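HIT domain-containing protein (Leishmania major, PDB 3KSV) is of unknown function but has a HIT domain with a bound zinc ion and probably acts on nucleotide substrates through a histidine intermediate. Local coordinates at residues A11-I14 against F15-I18; K129-S132 against D133-A136; A29-S32 against K33-A36. One frame throughout, in Å; residues are numbered along the deposited sequence.

Contact 1: residues A11-I14 against F15-I18; sequences ANCI and FCKI. With ZN (zinc ion), chain B.
One face of the Phe15 ring carries Ile14 CG1, which stands 4.3 Å above the ring plane and offset toward the rim, while Ile18 CD1 lies in plane at the ring edge. This aliphatic pair comes from one turn of helix, and a third neighbour, His108, meets the Phe15 ring edge to face. His108 is the predicted nucleophile of the histidine triad, which places this helix start next to the presumed active site.

Phe15 CB reaches Cys13 SG at 4.1 Å, and there two thiolates of a CxxC pair grip zinc: Cys13 SG at 2.1 Å and Cys16 SG at 2.5 Å. Cys13 SG swings anti to its own backbone N (chi1 172°), and from there it does two jobs, binding the metal and accepting the N-H of Cys16 along a nearly straight line (167°, Cys16 N to Cys13 SG 3.5 Å). Cys13 stands at the N-cap position, and this is its capping bond; both the metal and the N-H would be expected to stabilise the sulfur as thiolate. Regular helical bonding starts with Lys17 N to Cys13 O at 3.1 Å and continues with Ile18 N to Ile14 O at 3.0 Å. Lys17 bends at its last torsion (chi4 -77°), which turns NZ back to Ala11 O at 3.2 Å and ties the preceding loop to the helix.

His55 and His106 complete the zinc site, so the first turn of helix 14-20 is bound through metal to two distant parts of the chain. Phe15 also rests on Leu49 and Ile51 of strand 48-52, which seats the helix against the sheet.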
ATOM      1  N   ALA A  11       2.041  20.196 -14.087  1.00 35.31           N
ATOM      2  CA  ALA A  11       1.066  21.117 -14.687  1.00 34.29           C
ATOM      3  C   ALA A  11      -0.270  20.412 -14.988  1.00 33.22           C
ATOM      4  O   ALA A  11      -1.327  20.874 -14.542  1.00 33.33           O
ATOM      5  CB  ALA A  11       1.643  21.747 -15.945  1.00 34.12           C
ATOM      6  N   ASN A  12      -0.211  19.286 -15.708  1.00 31.61           N
ATOM      7  CA  ASN A  12      -1.401  18.450 -15.969  1.00 30.22           C
ATOM      8  C   ASN A  12      -1.620  17.329 -14.944  1.00 28.59           C
ATOM      9  O   ASN A  12      -2.136  16.269 -15.297  1.00 28.77           O
ATOM     10  CB  ASN A  12      -1.318  17.806 -17.354  1.00 30.32           C
ATOM     11  CG  ASN A  12      -0.935  18.782 -18.430  1.00 30.78           C
ATOM     12  OD1 ASN A  12      -0.848  19.987 -18.194  1.00 31.95           O
ATOM     13  ND2 ASN A  12      -0.689  18.267 -19.630  1.00 31.94           N
ATOM     14  N   CYS A  13      -1.233  17.547 -13.690  1.00 26.70           N
ATOM     15  CA  CYS A  13      -1.462  16.550 -12.637  1.00 24.78           C
ATOM     16  C   CYS A  13      -2.613  16.983 -11.751  1.00 24.68           C
ATOM     17  O   CYS A  13      -2.466  17.903 -10.947  1.00 24.05           O
ATOM     18  CB  CYS A  13      -0.216  16.370 -11.780  1.00 24.63           C
ATOM     19  SG  CYS A  13      -0.470  15.344 -10.310  1.00 20.19           S
ATOM     20  N   ILE A  14      -3.746  16.297 -11.860  1.00 24.36           N
ATOM     21  CA  ILE A  14      -4.920  16.684 -11.089  1.00 24.32           C
ATOM     22  C   ILE A  14      -4.714  16.701  -9.580  1.00 24.01           C
ATOM     23  O   ILE A  14      -5.383  17.464  -8.896  1.00 23.91           O
ATOM     24  CB  ILE A  14      -6.200  15.855 -11.441  1.00 24.69           C
ATOM     25  CG1 ILE A  14      -6.102  14.395 -10.972  1.00 25.06           C
ATOM     26  CG2 ILE A  14      -6.515  15.942 -12.951  1.00 25.69           C
ATOM     27  CD1 ILE A  14      -7.497  13.669 -10.939  1.00 26.30           C
ATOM     28  N   PHE A  15      -3.793  15.899  -9.039  1.00 23.79           N
ATOM     29  CA  PHE A  15      -3.580  15.923  -7.584  1.00 23.52           C
ATOM     30  C   PHE A  15      -2.792  17.139  -7.161  1.00 23.56           C
ATOM     31  O   PHE A  15      -3.063  17.719  -6.116  1.00 23.56           O
ATOM     32  CB  PHE A  15      -2.924  14.637  -7.061  1.00 23.64           C
ATOM     33  CG  PHE A  15      -3.811  13.432  -7.153  1.00 22.82           C
ATOM     34  CD1 PHE A  15      -5.170  13.523  -6.899  1.00 23.52           C
ATOM     35  CD2 PHE A  15      -3.288  12.203  -7.473  1.00 22.12           C
ATOM     36  CE1 PHE A  15      -5.982  12.414  -6.983  1.00 23.77           C
ATOM     37  CE2 PHE A  15      -4.101  11.104  -7.568  1.00 22.19           C
ATOM     38  CZ  PHE A  15      -5.445  11.207  -7.324  1.00 22.74           C
ATOM     39  N   CYS A  16      -1.838  17.550  -7.978  1.00 23.67           N
ATOM     40  CA  CYS A  16      -1.193  18.838  -7.744  1.00 24.12           C
ATOM     41  C   CYS A  16      -2.194  19.996  -7.820  1.00 24.23           C
ATOM     42  O   CYS A  16      -2.106  20.945  -7.050  1.00 24.03           O
ATOM     43  CB  CYS A  16      -0.039  19.064  -8.719  1.00 24.49           C
ATOM     44  SG  CYS A  16       1.479  18.168  -8.286  1.00 25.62           S
ATOM     45  N   LYS A  17      -3.154  19.909  -8.730  1.00 24.65           N
ATOM     46  CA  LYS A  17      -4.182  20.948  -8.842  1.00 25.55           C
ATOM     47  C   LYS A  17      -5.015  21.023  -7.550  1.00 26.00           C
ATOM     48  O   LYS A  17      -5.274  22.100  -7.044  1.00 26.00           O
ATOM     49  CB  LYS A  17      -5.100  20.679 -10.029  1.00 25.56           C
ATOM     50  CG  LYS A  17      -4.458  20.883 -11.388  1.00 26.94           C
ATOM     51  CD  LYS A  17      -5.530  20.844 -12.483  1.00 29.33           C
ATOM     52  CE  LYS A  17      -4.934  20.637 -13.862  1.00 31.31           C
ATOM     53  NZ  LYS A  17      -4.342  21.891 -14.353  1.00 32.07           N
ATOM     54  N   ILE A  18      -5.420  19.868  -7.029  1.00 26.65           N
ATOM     55  CA  ILE A  18      -6.109  19.790  -5.740  1.00 27.18           C
ATOM     56  C   ILE A  18      -5.219  20.353  -4.622  1.00 27.88           C
ATOM     57  O   ILE A  18      -5.666  21.166  -3.817  1.00 28.31           O
ATOM     58  CB  ILE A  18      -6.506  18.345  -5.414  1.00 27.04           C
ATOM     59  CG1 ILE A  18      -7.585  17.872  -6.379  1.00 27.20           C
ATOM     60  CG2 ILE A  18      -7.021  18.208  -3.982  1.00 26.49           C
ATOM     61  CD1 ILE A  18      -7.604  16.363  -6.516  1.00 27.49           C
TER
HETATM   62 ZN    ZN B 201       1.119  15.829  -9.018  1.00 44.70          ZN

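Contact 2: residues K129-S132 against D133-A136; sequences KVAS and DELA
Val130 and Glu134 lie at an oblique angle to one another, with Val130 CG1 carrying the approach: it is 3.5 Å from Glu134 CB and 3.3 Å from Glu134 OE1. The first torsion of Val130 sets CG1 opposite its backbone N, the position that directs this methyl at the helix. On its other flank the same methyl reaches Leu135, at 4.1 Å from Leu135 CG, so one valine branch touches two successive helical side chains.

With CG of Glu134 beside the backbone N (chi1 -66°), the extended chain runs toward the start of the helix. There Glu134 OE1 accepts the N-H of Ala131, the N-cap residue, at 3.2 Å and almost straight (176°). The donor arrives from above the carboxylate plane, 45° out of it. This side-chain-to-main-chain bond is one half of a capping box; Ala131 has no side-chain acceptor to supply the other half. Regular helical bonding then begins with Leu135 N to Ala131 O, 3.0 Å, and Ala136 N to Ser132 O, 3.1 Å.

The turn opens the C-terminal helix 132-147 after the loop that follows strand 122-124, at the surface of its own chain. In the dimer it faces the second subunit, where Val130 packs on Pro42 and Leu135 on Met38 of that subunit.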
ATOM      1  N   LYS A 129       6.286 -20.049 -10.605  1.00 28.52           N
ATOM      2  CA  LYS A 129       7.390 -20.715  -9.918  1.00 28.22           C
ATOM      3  C   LYS A 129       8.635 -19.836 -10.025  1.00 27.92           C
ATOM      4  O   LYS A 129       8.959 -19.321 -11.105  1.00 27.95           O
ATOM      5  CB  LYS A 129       7.654 -22.113 -10.512  1.00 28.40           C
ATOM      6  N   VAL A 130       9.314 -19.633  -8.899  1.00 27.42           N
ATOM      7  CA  VAL A 130      10.670 -19.081  -8.921  1.00 27.19           C
ATOM      8  C   VAL A 130      11.621 -20.060  -8.191  1.00 26.63           C
ATOM      9  O   VAL A 130      11.249 -20.699  -7.193  1.00 26.99           O
ATOM     10  CB  VAL A 130      10.753 -17.619  -8.348  1.00 27.60           C
ATOM     11  CG1 VAL A 130      12.188 -17.129  -8.328  1.00 28.51           C
ATOM     12  CG2 VAL A 130       9.912 -16.645  -9.187  1.00 26.89           C
ATOM     13  N   ALA A 131      12.845 -20.164  -8.707  1.00 25.25           N
ATOM     14  CA  ALA A 131      13.834 -21.092  -8.196  1.00 23.92           C
ATOM     15  C   ALA A 131      14.540 -20.496  -6.986  1.00 22.85           C
ATOM     16  O   ALA A 131      14.559 -19.284  -6.819  1.00 20.93           O
ATOM     17  CB  ALA A 131      14.834 -21.405  -9.301  1.00 24.01           C
ATOM     18  N   SER A 132      15.139 -21.356  -6.163  1.00 21.87           N
ATOM     19  CA  SER A 132      15.928 -20.917  -5.015  1.00 21.79           C
ATOM     20  C   SER A 132      17.078 -20.011  -5.437  1.00 21.74           C
ATOM     21  O   SER A 132      17.309 -18.967  -4.814  1.00 21.38           O
ATOM     22  CB  SER A 132      16.470 -22.116  -4.215  1.00 21.98           C
ATOM     23  OG  SER A 132      17.550 -22.764  -4.874  1.00 23.18           O
ATOM     24  N   ASP A 133      17.795 -20.395  -6.492  1.00 21.26           N
ATOM     25  CA  ASP A 133      18.899 -19.555  -7.014  1.00 21.48           C
ATOM     26  C   ASP A 133      18.435 -18.133  -7.422  1.00 20.63           C
ATOM     27  O   ASP A 133      19.105 -17.145  -7.130  1.00 20.40           O
ATOM     28  CB  ASP A 133      19.670 -20.249  -8.160  1.00 21.67           C
ATOM     29  CG  ASP A 133      18.808 -20.526  -9.399  1.00 23.75           C
ATOM     30  OD1 ASP A 133      17.568 -20.564  -9.293  1.00 26.85           O
ATOM     31  OD2 ASP A 133      19.383 -20.726 -10.495  1.00 27.80           O
ATOM     32  N   GLU A 134      17.277 -18.040  -8.058  1.00 20.32           N
ATOM     33  CA  GLU A 134      16.712 -16.747  -8.464  1.00 20.09           C
ATOM     34  C   GLU A 134      16.289 -15.892  -7.269  1.00 19.45           C
ATOM     35  O   GLU A 134      16.461 -14.674  -7.275  1.00 18.28           O
ATOM     36  CB  GLU A 134      15.529 -16.970  -9.408  1.00 20.45           C
ATOM     37  CG  GLU A 134      15.941 -17.583 -10.742  1.00 21.82           C
ATOM     38  CD  GLU A 134      14.766 -18.021 -11.601  1.00 24.84           C
ATOM     39  OE1 GLU A 134      13.625 -18.165 -11.091  1.00 25.84           O
ATOM     40  OE2 GLU A 134      15.005 -18.258 -12.807  1.00 27.69           O
ATOM     41  N   LEU A 135      15.729 -16.531  -6.245  1.00 19.22           N
ATOM     42  CA  LEU A 135      15.339 -15.845  -5.028  1.00 19.12           C
ATOM     43  C   LEU A 135      16.547 -15.257  -4.325  1.00 19.06           C
ATOM     44  O   LEU A 135      16.445 -14.183  -3.736  1.00 19.31           O
ATOM     45  CB  LEU A 135      14.636 -16.810  -4.060  1.00 19.29           C
ATOM     46  CG  LEU A 135      13.180 -17.143  -4.357  1.00 18.75           C
ATOM     47  CD1 LEU A 135      12.688 -18.195  -3.345  1.00 19.24           C
ATOM     48  CD2 LEU A 135      12.315 -15.884  -4.320  1.00 17.74           C
ATOM     49  N   ALA A 136      17.669 -15.971  -4.345  1.00 17.95           N
ATOM     50  CA  ALA A 136      18.864 -15.509  -3.643  1.00 18.34           C
ATOM     51  C   ALA A 136      19.463 -14.285  -4.350  1.00 18.87           C
ATOM     52  O   ALA A 136      19.907 -13.319  -3.725  1.00 18.43           O
ATOM     53  CB  ALA A 136      19.892 -16.638  -3.577  1.00 18.93           C
TER

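Contact 3: residues A29-S32 against K33-A36; sequences AETS and KALA
Residues 29-32 and 33-36 run antiparallel, 172° apart end to end, with Ala29 and Ala36 a hydrogen-bonded pair (Ala36 N to Ala29 O 2.9 Å, the return bond from Ala29 N to Ala36 O weak at 3.4 Å), Glu30 and Leu35 a non-hydrogen-bonded pair, and Thr31 N bonded to Ala34 O at 3.0 Å nearer the turn.

On one face the methyls of Ala29 and Ala36 stand side by side, CB to CB 4.2 Å; Ala29 also touches Leu73 of helix 64-82, as does Ala34. On the other face Leu35 CD1 lies against the CG and the carboxylate carbon CD of Glu30 alike, 3.4 Å from Glu30 CG and 3.6 Å from Glu30 CD. The chain of Glu30 leaves the strand in trans (chi1 -179°) and stays extended, which turns its flank to the leucine methyl; at its end OE2 has a long, weak ion pair with Lys53.

At the turn, Thr31 OG1 takes a weak bond from Ala34 N, 3.3 Å. Its stronger partner is Asp69 of helix 64-82, whose OD2 also accepts the N-H of Lys33. Lys53 NZ, just past strand 48-52, binds Thr31 O. The chemistry therefore divides: apolar contacts and main-chain bonds hold the strands together, whereas one aspartate and one lysine tie the polar turn of this beta hairpin to helix 64-82 and to the end of strand 48-52.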
ATOM      1  N   ALA A  29      -8.056  14.752   5.750  1.00 25.30           N
ATOM      2  CA  ALA A  29      -6.974  14.971   6.694  1.00 25.05           C
ATOM      3  C   ALA A  29      -5.831  15.645   5.946  1.00 25.67           C
ATOM      4  O   ALA A  29      -5.754  15.574   4.713  1.00 24.89           O
ATOM      5  CB  ALA A  29      -6.521  13.665   7.305  1.00 24.55           C
ATOM      6  N   GLU A  30      -4.976  16.329   6.698  1.00 26.57           N
ATOM      7  CA  GLU A  30      -3.822  17.018   6.143  1.00 27.37           C
ATOM      8  C   GLU A  30      -2.728  17.015   7.196  1.00 27.30           C
ATOM      9  O   GLU A  30      -2.984  17.271   8.359  1.00 26.63           O
ATOM     10  CB  GLU A  30      -4.183  18.446   5.732  1.00 28.21           C
ATOM     11  CG  GLU A  30      -3.012  19.225   5.111  1.00 30.72           C
ATOM     12  CD  GLU A  30      -3.380  20.614   4.553  1.00 33.84           C
ATOM     13  OE1 GLU A  30      -4.492  21.133   4.832  1.00 36.55           O
ATOM     14  OE2 GLU A  30      -2.525  21.201   3.836  1.00 35.97           O
ATOM     15  N   THR A  31      -1.519  16.646   6.792  1.00 27.82           N
ATOM     16  CA  THR A  31      -0.374  16.657   7.685  1.00 28.38           C
ATOM     17  C   THR A  31       0.644  17.530   6.992  1.00 28.47           C
ATOM     18  O   THR A  31       0.361  18.084   5.928  1.00 28.53           O
ATOM     19  CB  THR A  31       0.170  15.215   7.964  1.00 28.48           C
ATOM     20  OG1 THR A  31       0.628  14.621   6.750  1.00 29.26           O
ATOM     21  CG2 THR A  31      -0.918  14.323   8.557  1.00 28.83           C
ATOM     22  N   SER A  32       1.832  17.663   7.567  1.00 28.81           N
ATOM     23  CA  SER A  32       2.853  18.486   6.928  1.00 28.77           C
ATOM     24  C   SER A  32       3.186  18.004   5.505  1.00 28.22           C
ATOM     25  O   SER A  32       3.310  18.819   4.588  1.00 28.82           O
ATOM     26  CB  SER A  32       4.114  18.525   7.783  1.00 28.82           C
ATOM     27  OG  SER A  32       4.432  17.226   8.243  1.00 30.57           O
ATOM     28  N   LYS A  33       3.291  16.694   5.305  1.00 27.24           N
ATOM     29  CA  LYS A  33       3.803  16.158   4.036  1.00 26.42           C
ATOM     30  C   LYS A  33       2.783  15.409   3.183  1.00 25.00           C
ATOM     31  O   LYS A  33       3.121  14.994   2.078  1.00 24.23           O
ATOM     32  CB  LYS A  33       5.023  15.258   4.307  1.00 26.93           C
ATOM     33  CG  LYS A  33       6.283  16.011   4.724  1.00 28.80           C
ATOM     34  CD  LYS A  33       6.899  16.727   3.522  1.00 31.89           C
ATOM     35  CE  LYS A  33       8.175  17.493   3.875  1.00 34.03           C
ATOM     36  NZ  LYS A  33       8.935  17.907   2.636  1.00 35.52           N
ATOM     37  N   ALA A  34       1.543  15.276   3.667  1.00 23.46           N
ATOM     38  CA  ALA A  34       0.537  14.400   3.046  1.00 22.55           C
ATOM     39  C   ALA A  34      -0.899  14.946   3.144  1.00 22.14           C
ATOM     40  O   ALA A  34      -1.195  15.768   3.990  1.00 21.81           O
ATOM     41  CB  ALA A  34       0.617  12.983   3.662  1.00 21.77           C
ATOM     42  N   LEU A  35      -1.771  14.464   2.264  1.00 21.82           N
ATOM     43  CA  LEU A  35      -3.176  14.822   2.256  1.00 22.17           C
ATOM     44  C   LEU A  35      -4.061  13.572   2.039  1.00 21.85           C
ATOM     45  O   LEU A  35      -3.659  12.633   1.346  1.00 21.56           O
ATOM     46  CB  LEU A  35      -3.409  15.845   1.131  1.00 22.91           C
ATOM     47  CG  LEU A  35      -4.547  16.840   1.282  1.00 25.82           C
ATOM     48  CD1 LEU A  35      -4.039  18.066   2.048  1.00 27.65           C
ATOM     49  CD2 LEU A  35      -5.145  17.218  -0.109  1.00 29.12           C
ATOM     50  N   ALA A  36      -5.263  13.570   2.619  1.00 21.48           N
ATOM     51  CA  ALA A  36      -6.277  12.560   2.346  1.00 21.02           C
ATOM     52  C   ALA A  36      -7.598  13.185   1.888  1.00 21.54           C
ATOM     53  O   ALA A  36      -8.001  14.264   2.361  1.00 21.79           O
ATOM     54  CB  ALA A  36      -6.496  11.687   3.580  1.00 20.91           C
TER

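How the contacts relate
Along the chain the order is contact 1, contact 3, contact 2. Contacts 1 and 3 are neighbours in the fold, their centres about 16 Å apart and their nearest atoms about 4 Å apart without touching, and helix 14-20 and strand 27-30 follow each other in the chain. Contact 3 forms one margin of the five-stranded antiparallel sheet, whereas contact 1 brings the zinc-bound helix start to strand 48-52 of that sheet. Contact 2 is remote, with centres about 41 Å from contact 1 and 40 Å from contact 3, on the opposite side of the chain's centre. Contacts 2 and 3 both touch the second subunit, so the C-terminal helix and the hairpin meet across the dimer.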